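PDB 4RY1: periplasmic solute binding protein from Pectobacterium atrosepticum, which probably binds a sugar or related solute in the periplasm and delivers it to an ABC-type transporter for uptake. Local coordinates for residues Y122-T125 with T126-A130; S251-Y254 with T255-N259; P343-L346 with L347-A350. One frame throughout, in Å; residues are numbered along the deposited sequence.

Contact 1: Y122-T125 with T126-A130. With GOL (glycerol), chain D.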
ATOM      1  N   TYR A 122      -8.157 -12.511  -6.278  1.00 15.75           N
ATOM      2  CA  TYR A 122      -8.440 -13.917  -6.068  1.00 14.95           C
ATOM      3  C   TYR A 122      -7.932 -14.765  -7.210  1.00 17.76           C
ATOM      4  O   TYR A 122      -7.911 -14.329  -8.362  1.00 16.61           O
ATOM      5  CB  TYR A 122      -9.945 -14.138  -5.923  1.00 16.56           C
ATOM      6  CG  TYR A 122     -10.604 -13.559  -4.699  1.00 15.06           C
ATOM      7  CD1 TYR A 122     -10.126 -13.847  -3.414  1.00 15.53           C
ATOM      8  CD2 TYR A 122     -11.760 -12.768  -4.807  1.00 16.25           C
ATOM      9  CE1 TYR A 122     -10.774 -13.365  -2.281  1.00 15.95           C
ATOM     10  CE2 TYR A 122     -12.407 -12.281  -3.678  1.00 16.54           C
ATOM     11  CZ  TYR A 122     -11.921 -12.564  -2.420  1.00 16.09           C
ATOM     12  OH  TYR A 122     -12.573 -12.109  -1.284  1.00 18.46           O
ATOM     13  N   ASN A 123      -7.576 -16.003  -6.871  1.00 16.97           N
ATOM     14  CA  ASN A 123      -7.203 -17.019  -7.844  1.00 18.09           C
ATOM     15  C   ASN A 123      -8.474 -17.751  -8.263  1.00 19.19           C
ATOM     16  O   ASN A 123      -9.019 -18.593  -7.536  1.00 19.33           O
ATOM     17  CB  ASN A 123      -6.193 -18.006  -7.268  1.00 18.52           C
ATOM     18  CG  ASN A 123      -5.664 -18.963  -8.320  1.00 18.99           C
ATOM     19  OD1 ASN A 123      -6.436 -19.461  -9.144  1.00 21.02           O
ATOM     20  ND2 ASN A 123      -4.352 -19.196  -8.328  1.00 19.35           N
ATOM     21  N   LYS A 124      -8.948 -17.388  -9.440  1.00 18.95           N
ATOM     22  CA  LYS A 124     -10.232 -17.895  -9.938  1.00 21.15           C
ATOM     23  C   LYS A 124     -10.299 -19.422  -9.966  1.00 21.61           C
ATOM     24  O   LYS A 124     -11.305 -20.031  -9.597  1.00 21.69           O
ATOM     25  CB  LYS A 124     -10.492 -17.362 -11.340  1.00 23.97           C
ATOM     26  CG  LYS A 124     -11.758 -17.914 -11.980  1.00 28.35           C
ATOM     27  CD  LYS A 124     -11.919 -17.393 -13.409  1.00 26.59           C
ATOM     28  CE  LYS A 124     -12.885 -18.206 -14.253  1.00 29.35           C
ATOM     29  NZ  LYS A 124     -14.245 -18.160 -13.669  1.00 30.93           N
ATOM     30  N   THR A 125      -9.217 -20.028 -10.426  1.00 20.66           N
ATOM     31  CA  THR A 125      -9.163 -21.482 -10.600  1.00 21.74           C
ATOM     32  C   THR A 125      -9.427 -22.190  -9.273  1.00 26.04           C
ATOM     33  O   THR A 125     -10.243 -23.101  -9.166  1.00 24.23           O
ATOM     34  CB  THR A 125      -7.813 -21.913 -11.191  1.00 26.12           C
ATOM     35  OG1 THR A 125      -7.593 -21.198 -12.411  1.00 25.83           O
ATOM     36  CG2 THR A 125      -7.767 -23.416 -11.480  1.00 28.79           C
ATOM     37  N   THR A 126      -8.733 -21.742  -8.249  1.00 22.37           N
ATOM     38  CA  THR A 126      -8.910 -22.322  -6.914  1.00 21.94           C
ATOM     39  C   THR A 126     -10.330 -22.169  -6.332  1.00 22.82           C
ATOM     40  O   THR A 126     -10.902 -23.130  -5.819  1.00 21.94           O
ATOM     41  CB  THR A 126      -7.878 -21.766  -5.935  1.00 20.78           C
ATOM     42  OG1 THR A 126      -6.580 -21.847  -6.536  1.00 20.62           O
ATOM     43  CG2 THR A 126      -7.909 -22.575  -4.659  1.00 19.78           C
ATOM     44  N   TRP A 127     -10.885 -20.960  -6.392  1.00 20.61           N
ATOM     45  CA  TRP A 127     -12.258 -20.723  -5.914  1.00 21.42           C
ATOM     46  C   TRP A 127     -13.288 -21.594  -6.666  1.00 24.94           C
ATOM     47  O   TRP A 127     -14.203 -22.167  -6.058  1.00 23.45           O
ATOM     48  CB  TRP A 127     -12.611 -19.225  -6.037  1.00 21.72           C
ATOM     49  CG  TRP A 127     -11.989 -18.395  -4.927  1.00 17.95           C
ATOM     50  CD1 TRP A 127     -10.677 -17.932  -4.858  1.00 19.54           C
ATOM     51  CD2 TRP A 127     -12.621 -17.982  -3.701  1.00 18.07           C
ATOM     52  NE1 TRP A 127     -10.493 -17.242  -3.695  1.00 18.49           N
ATOM     53  CE2 TRP A 127     -11.654 -17.259  -2.960  1.00 15.92           C
ATOM     54  CE3 TRP A 127     -13.905 -18.142  -3.153  1.00 18.69           C
ATOM     55  CZ2 TRP A 127     -11.921 -16.710  -1.713  1.00 16.82           C
ATOM     56  CZ3 TRP A 127     -14.167 -17.584  -1.895  1.00 18.15           C
ATOM     57  CH2 TRP A 127     -13.172 -16.877  -1.195  1.00 17.32           C
ATOM     58  N   ASP A 128     -13.116 -21.688  -7.979  1.00 20.60           N
ATOM     59  CA  ASP A 128     -13.962 -22.536  -8.853  1.00 24.29           C
ATOM     60  C   ASP A 128     -13.816 -24.027  -8.476  1.00 28.69           C
ATOM     61  O   ASP A 128     -14.810 -24.749  -8.382  1.00 28.18           O
ATOM     62  CB  ASP A 128     -13.620 -22.325 -10.342  1.00 24.60           C
ATOM     63  CG  ASP A 128     -14.159 -21.010 -10.901  1.00 27.96           C
ATOM     64  OD1 ASP A 128     -14.951 -20.335 -10.208  1.00 29.04           O
ATOM     65  OD2 ASP A 128     -13.781 -20.663 -12.039  1.00 29.67           O
ATOM     66  N   ASN A 129     -12.587 -24.475  -8.223  1.00 23.84           N
ATOM     67  CA  ASN A 129     -12.347 -25.864  -7.777  1.00 23.32           C
ATOM     68  C   ASN A 129     -12.987 -26.176  -6.409  1.00 27.09           C
ATOM     69  O   ASN A 129     -13.481 -27.276  -6.185  1.00 30.86           O
ATOM     70  CB  ASN A 129     -10.848 -26.195  -7.760  1.00 28.84           C
ATOM     71  CG  ASN A 129     -10.234 -26.263  -9.155  1.00 26.29           C
ATOM     72  OD1 ASN A 129     -10.937 -26.320 -10.172  1.00 38.04           O
ATOM     73  ND2 ASN A 129      -8.910 -26.302  -9.205  1.00 30.62           N
ATOM     74  N   ALA A 130     -12.956 -25.206  -5.503  1.00 22.58           N
ATOM     75  CA  ALA A 130     -13.667 -25.314  -4.210  1.00 26.98           C
ATOM     76  C   ALA A 130     -15.195 -25.264  -4.333  1.00 25.51           C
ATOM     77  O   ALA A 130     -15.896 -25.666  -3.414  1.00 28.45           O
ATOM     78  CB  ALA A 130     -13.212 -24.218  -3.259  1.00 22.72           C
TER
HETATM   79  C1  GOL D 502     -15.669 -15.482 -10.964  1.00 29.93           C
HETATM   80  O1  GOL D 502     -14.764 -15.835 -12.008  1.00 31.45           O
HETATM   81  C2  GOL D 502     -16.259 -16.735 -10.315  1.00 34.03           C
HETATM   82  O2  GOL D 502     -15.733 -17.929 -10.908  1.00 36.06           O
HETATM   83  C3  GOL D 502     -15.972 -16.697  -8.818  1.00 29.04           C
HETATM   84  O3  GOL D 502     -17.159 -16.187  -8.172  1.00 31.63           O

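Contact 2: S251-Y254 with T255-N259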
ATOM      1  N   SER A 251      -1.466  -1.083  -6.245  1.00 12.74           N
ATOM      2  CA  SER A 251      -0.088  -0.780  -6.677  1.00 13.47           C
ATOM      3  C   SER A 251       0.886  -1.956  -6.473  1.00 14.41           C
ATOM      4  O   SER A 251       2.017  -1.919  -6.960  1.00 15.45           O
ATOM      5  CB  SER A 251       0.415   0.453  -5.921  1.00 16.50           C
ATOM      6  OG  SER A 251       0.438   0.208  -4.536  1.00 19.86           O
ATOM      7  N   ALA A 252       0.445  -2.991  -5.763  1.00 13.33           N
ATOM      8  CA  ALA A 252       1.250  -4.202  -5.544  1.00 13.45           C
ATOM      9  C   ALA A 252       0.871  -5.362  -6.460  1.00 13.75           C
ATOM     10  O   ALA A 252       1.500  -6.412  -6.444  1.00 13.04           O
ATOM     11  CB  ALA A 252       1.097  -4.663  -4.102  1.00 14.00           C
ATOM     12  N   ILE A 253      -0.198  -5.195  -7.221  1.00 12.34           N
ATOM     13  CA  ILE A 253      -0.674  -6.283  -8.083  1.00 12.20           C
ATOM     14  C   ILE A 253       0.410  -6.796  -9.031  1.00 14.59           C
ATOM     15  O   ILE A 253       0.569  -8.000  -9.161  1.00 15.77           O
ATOM     16  CB  ILE A 253      -1.940  -5.847  -8.852  1.00 12.27           C
ATOM     17  CG1 ILE A 253      -3.122  -5.753  -7.873  1.00 13.67           C
ATOM     18  CG2 ILE A 253      -2.229  -6.790 -10.018  1.00 15.65           C
ATOM     19  CD1 ILE A 253      -4.342  -5.057  -8.452  1.00 14.06           C
ATOM     20  N   TYR A 254       1.165  -5.895  -9.661  1.00 13.55           N
ATOM     21  CA  TYR A 254       2.199  -6.323 -10.619  1.00 16.98           C
ATOM     22  C   TYR A 254       3.232  -7.199  -9.911  1.00 17.16           C
ATOM     23  O   TYR A 254       3.630  -8.241 -10.407  1.00 18.65           O
ATOM     24  CB  TYR A 254       2.873  -5.123 -11.302  1.00 15.48           C
ATOM     25  CG  TYR A 254       2.168  -4.615 -12.537  1.00 14.71           C
ATOM     26  CD1 TYR A 254       0.788  -4.711 -12.676  1.00 20.76           C
ATOM     27  CD2 TYR A 254       2.882  -4.029 -13.554  1.00 18.36           C
ATOM     28  CE1 TYR A 254       0.148  -4.250 -13.814  1.00 19.17           C
ATOM     29  CE2 TYR A 254       2.248  -3.561 -14.689  1.00 17.72           C
ATOM     30  CZ  TYR A 254       0.874  -3.678 -14.811  1.00 14.98           C
ATOM     31  OH  TYR A 254       0.212  -3.247 -15.954  1.00 17.52           O
ATOM     32  N   THR A 255       3.640  -6.776  -8.721  1.00 16.27           N
ATOM     33  CA  THR A 255       4.587  -7.556  -7.923  1.00 17.92           C
ATOM     34  C   THR A 255       4.072  -8.960  -7.607  1.00 17.01           C
ATOM     35  O   THR A 255       4.794  -9.961  -7.726  1.00 18.82           O
ATOM     36  CB  THR A 255       4.937  -6.827  -6.622  1.00 19.87           C
ATOM     37  OG1 THR A 255       5.504  -5.546  -6.935  1.00 21.43           O
ATOM     38  CG2 THR A 255       5.904  -7.652  -5.785  1.00 22.29           C
ATOM     39  N   TYR A 256       2.825  -9.047  -7.147  1.00 17.25           N
ATOM     40  CA  TYR A 256       2.248 -10.366  -6.812  1.00 18.63           C
ATOM     41  C   TYR A 256       1.912 -11.222  -8.028  1.00 17.28           C
ATOM     42  O   TYR A 256       1.836 -12.450  -7.936  1.00 21.69           O
ATOM     43  CB  TYR A 256       1.048 -10.249  -5.842  1.00 19.61           C
ATOM     44  CG  TYR A 256       1.556 -10.012  -4.438  1.00 15.87           C
ATOM     45  CD1 TYR A 256       2.103  -8.795  -4.094  1.00 16.55           C
ATOM     46  CD2 TYR A 256       1.559 -11.032  -3.479  1.00 17.26           C
ATOM     47  CE1 TYR A 256       2.622  -8.562  -2.835  1.00 17.01           C
ATOM     48  CE2 TYR A 256       2.091 -10.816  -2.208  1.00 16.34           C
ATOM     49  CZ  TYR A 256       2.608  -9.572  -1.887  1.00 17.89           C
ATOM     50  OH  TYR A 256       3.182  -9.290  -0.661  1.00 18.74           O
ATOM     51  N   SER A 257       1.752 -10.573  -9.174  1.00 20.08           N
ATOM     52  CA  SER A 257       1.506 -11.265 -10.423  1.00 21.21           C
ATOM     53  C   SER A 257       2.792 -11.803 -11.049  1.00 23.81           C
ATOM     54  O   SER A 257       2.744 -12.720 -11.869  1.00 28.94           O
ATOM     55  CB  SER A 257       0.836 -10.308 -11.413  1.00 23.50           C
ATOM     56  OG  SER A 257      -0.511 -10.067 -11.062  1.00 31.05           O
ATOM     57  N   SER A 258       3.930 -11.258 -10.614  1.00 20.39           N
ATOM     58  CA  SER A 258       5.211 -11.357 -11.350  1.00 23.14           C
ATOM     59  C   SER A 258       5.715 -12.796 -11.504  1.00 30.86           C
ATOM     60  O   SER A 258       6.270 -13.155 -12.537  1.00 30.76           O
ATOM     61  CB  SER A 258       6.288 -10.453 -10.710  1.00 24.88           C
ATOM     62  OG  SER A 258       6.725 -10.912  -9.427  1.00 28.30           O
ATOM     63  N   ASN A 259       5.488 -13.626 -10.490  1.00 21.88           N
ATOM     64  CA  ASN A 259       5.958 -15.027 -10.521  1.00 21.81           C
ATOM     65  C   ASN A 259       4.845 -16.080 -10.729  1.00 24.41           C
ATOM     66  O   ASN A 259       5.087 -17.288 -10.591  1.00 27.83           O
ATOM     67  CB  ASN A 259       6.768 -15.335  -9.252  1.00 24.72           C
ATOM     68  CG  ASN A 259       7.906 -14.342  -9.026  1.00 31.62           C
ATOM     69  OD1 ASN A 259       8.690 -14.054  -9.932  1.00 26.27           O
ATOM     70  ND2 ASN A 259       8.011 -13.832  -7.815  1.00 23.43           N
TER
HETATM   71  O   HOH W   1       3.727  -3.768  -8.113  1.00 18.33           O

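Contact 3: P343-L346 with L347-A350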
ATOM      1  N   PRO A 343      -9.165  -3.298 -20.571  1.00 17.19           N
ATOM      2  CA  PRO A 343     -10.026  -4.079 -19.671  1.00 19.24           C
ATOM      3  C   PRO A 343      -9.504  -5.469 -19.300  1.00 17.89           C
ATOM      4  O   PRO A 343     -10.104  -6.126 -18.448  1.00 24.04           O
ATOM      5  CB  PRO A 343     -11.353  -4.171 -20.422  1.00 26.23           C
ATOM      6  CG  PRO A 343     -11.267  -3.219 -21.553  1.00 26.96           C
ATOM      7  CD  PRO A 343      -9.840  -2.912 -21.813  1.00 18.25           C
ATOM      8  N   GLY A 344      -8.401  -5.892 -19.927  1.00 17.44           N
ATOM      9  CA  GLY A 344      -7.736  -7.165 -19.605  1.00 20.46           C
ATOM     10  C   GLY A 344      -6.695  -7.032 -18.502  1.00 21.19           C
ATOM     11  O   GLY A 344      -6.123  -8.021 -18.046  1.00 25.52           O
ATOM     12  N   ASN A 345      -6.442  -5.796 -18.087  1.00 16.96           N
ATOM     13  CA  ASN A 345      -5.352  -5.493 -17.177  1.00 15.45           C
ATOM     14  C   ASN A 345      -5.856  -5.513 -15.740  1.00 14.36           C
ATOM     15  O   ASN A 345      -6.774  -4.783 -15.380  1.00 14.74           O
ATOM     16  CB  ASN A 345      -4.731  -4.140 -17.536  1.00 14.96           C
ATOM     17  CG  ASN A 345      -3.556  -3.815 -16.648  1.00 13.86           C
ATOM     18  OD1 ASN A 345      -3.744  -3.471 -15.487  1.00 14.61           O
ATOM     19  ND2 ASN A 345      -2.349  -3.951 -17.177  1.00 14.76           N
ATOM     20  N   LEU A 346      -5.240  -6.364 -14.924  1.00 14.06           N
ATOM     21  CA  LEU A 346      -5.735  -6.604 -13.561  1.00 14.10           C
ATOM     22  C   LEU A 346      -5.646  -5.343 -12.669  1.00 13.40           C
ATOM     23  O   LEU A 346      -6.530  -5.077 -11.856  1.00 14.12           O
ATOM     24  CB  LEU A 346      -4.992  -7.780 -12.914  1.00 15.39           C
ATOM     25  CG  LEU A 346      -5.418  -8.198 -11.515  1.00 15.56           C
ATOM     26  CD1 LEU A 346      -6.906  -8.519 -11.409  1.00 17.06           C
ATOM     27  CD2 LEU A 346      -4.588  -9.398 -11.100  1.00 16.73           C
ATOM     28  N   LEU A 347      -4.544  -4.603 -12.798  1.00 12.71           N
ATOM     29  CA  LEU A 347      -4.413  -3.336 -12.076  1.00 12.84           C
ATOM     30  C   LEU A 347      -5.535  -2.354 -12.456  1.00 11.51           C
ATOM     31  O   LEU A 347      -6.191  -1.789 -11.605  1.00 13.48           O
ATOM     32  CB  LEU A 347      -3.028  -2.733 -12.291  1.00 13.55           C
ATOM     33  CG  LEU A 347      -2.866  -1.228 -11.974  1.00 13.89           C
ATOM     34  CD1 LEU A 347      -3.167  -0.896 -10.517  1.00 15.32           C
ATOM     35  CD2 LEU A 347      -1.466  -0.791 -12.362  1.00 15.80           C
ATOM     36  N   ALA A 348      -5.778  -2.204 -13.760  1.00 12.79           N
ATOM     37  CA  ALA A 348      -6.812  -1.292 -14.222  1.00 13.92           C
ATOM     38  C   ALA A 348      -8.159  -1.740 -13.681  1.00 13.82           C
ATOM     39  O   ALA A 348      -8.976  -0.940 -13.251  1.00 14.68           O
ATOM     40  CB  ALA A 348      -6.847  -1.273 -15.735  1.00 16.44           C
ATOM     41  N   ASN A 349      -8.384  -3.041 -13.708  1.00 13.71           N
ATOM     42  CA  ASN A 349      -9.669  -3.572 -13.242  1.00 15.40           C
ATOM     43  C   ASN A 349      -9.870  -3.344 -11.723  1.00 13.77           C
ATOM     44  O   ASN A 349     -10.937  -2.908 -11.261  1.00 14.41           O
ATOM     45  CB  ASN A 349      -9.772  -5.062 -13.592  1.00 19.36           C
ATOM     46  CG  ASN A 349      -9.985  -5.299 -15.089  1.00 20.96           C
ATOM     47  OD1 ASN A 349     -10.557  -4.463 -15.778  1.00 28.69           O
ATOM     48  ND2 ASN A 349      -9.524  -6.431 -15.581  1.00 28.93           N
ATOM     49  N   ALA A 350      -8.820  -3.615 -10.948  1.00 13.63           N
ATOM     50  CA  ALA A 350      -8.871  -3.379  -9.500  1.00 13.67           C
ATOM     51  C   ALA A 350      -9.049  -1.896  -9.147  1.00 13.23           C
ATOM     52  O   ALA A 350      -9.834  -1.529  -8.270  1.00 12.68           O
ATOM     53  CB  ALA A 350      -7.610  -3.914  -8.856  1.00 13.79           C
TER
HETATM   54  O   HOH W   2      -7.706  -8.695 -15.568  1.00 41.35           O

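Contact 1: Y122-T125 with T126-A130
Lys-124 NZ meets Asp-128 OD2 at 3.0 Å in a salt bridge across one helical turn, arriving on the carboxylate's syn side. The lysine chain runs extended until its last torsion (chi4 62°), where it bends NZ over to the aspartate. A glycerol, probably from the crystallisation liquor, closes the group: NZ donates to its O1 at 2.9 Å, and its O2 donates to Asp-128 OD1 at 2.6 Å, so each carboxylate oxygen has its own partner.

Behind this pair, the Asp-128 N to Lys-124 O bond fixes the spacing of the two residues. Asn-123 is the N-cap: CG lies anti to the backbone N (chi1 -173°), which lets OD1 accept a weak, 3.4 Å bond from Thr-126 N. Its backbone O takes Trp-127 N at 3.2 Å and also sits at the indole edge, in plane, near CD1. Tyr-122 leans obliquely on that indole, planes at 57°, with its CD1 3.4 Å from Trp-127 NE1.

The stretch is thus the turn from strand 107-123 into helix 124-130. Trp-127 NE1 bonds to Ala-244 O and the indole packs edge-to-face on Phe-148 of helix 138-152, while Tyr-122 pairs through its backbone with Glu-267 of strand 266-268.

Contact 2: S251-Y254 with T255-N259
Ser-257 reaches back one turn to Ile-253, and its side chain can be followed atom by atom. Its CB sits 3.2 Å from Ile-253 O, with Tyr-254 O on the next carbonyl a little farther away. The first torsion (chi1 -73°) sets OG opposite the carbonyl carbon and beside the backbone N, and this brings Ser-257 OG to 3.0 Å from Ile-253 O. On its way OG also passes Ile-253 CG2, a loose contact with the methyl branch. Ile-253 O also accepts from Ser-257 N at 2.8 Å, although that bond is bent to 139°; the N-H makes a second, weak bond to Tyr-254 O.

One residue earlier, the bond from Tyr-256 N to Ala-252 O is straighter, at 166° and 3.0 Å. The tyrosine ring presents its edge to that oxygen, which lies in the ring plane near CD1, and the Ala-252 methyl brushes CD1 more distantly. Farther out, the Tyr-256 hydroxyl is bonded to Ala-162 O and the ring packs edge-to-face on Tyr-233, so hydroxyl and ring are each held from outside the helix.

A water bridges the backbone, donating to Ser-251 O and accepting from Thr-255 N at 3.1 Å. Farther along, Ser-258 OG turns back to donate to Thr-255 O at 2.7 Å.

The bonds from Tyr-256 N and Ser-257 N, each to the carbonyl four residues back, mark a short alpha-helical turn. Ser-257 has its hydroxyl close to the carbonyl that its own N-H uses, and Ser-258 returns its hydroxyl to the carbonyl three residues earlier. This is helix 253-257, the short helix that follows strand 245-249 in a periplasmic binding protein fold.

Contact 3: P343-L346 with L347-A350
Asn-345 OD1 lies 3.0 Å from both Ala-348 N and Leu-347 N, facing the amides of the first helical turn. The bond from Ala-348 N is sound, 163° at the hydrogen, and makes Asn-345 the N-cap of helix 346-356. With CG anti to the backbone N (chi1 -178°), the amide swings forward over the start of the helix, and its oxygen OD1 also touches Leu-347 CB at 3.4 Å. The capping bond sets OD1 toward the helix, and the other end of the amide is held as well, because ND2 is bonded to the Tyr-254 hydroxyl.

Asn-349 ties the helix back to the loop before it. Asn-349 N donates to Asn-345 O at 2.9 Å, while the side chain folds over the same carbonyl to reach Pro-343. There Asn-349 ND2 donates to Pro-343 O at 2.9 Å; the oxygen lies in the asparagine's own amide plane, but the nitrogen stands about 50° above the plane of the proline carbonyl rather than on a lone pair. The one amide nitrogen thus ties directly to Pro-343 O and, weakly through a water, to Gly-344 O. Ala-350 N to Leu-346 O, at 2.9 Å, carries the backbone pattern onward.

The loop after helix 329-337 thus runs into helix 346-356 through the cap and the Asn-349 bond. Leu-346 and Ala-350 pack on Ile-253 of helix 253-257 and touch strands 107-123 and 266-268, whereas Leu-347 faces Tyr-254, Leu-321 and Met-325.

Overall arrangement
Along the chain the three contacts come in series, and all lie on the same side of its centre. Contacts 2 and 3 touch, with centres about 12 Å apart, where helix 253-257 meets helix 346-356 by apolar packing and one probable hydrogen bond. Contact 1 stands apart, its centre about 18 Å from either. Strand 107-123 links it to the others: it ends in contact 1, carries residues that meet helix 346-356, and pairs with strand 245-249, which precedes contact 2. Segments distant in sequence thus lie beside strands 107-123, 245-249 and 266-268, which belong to a mixed sheet.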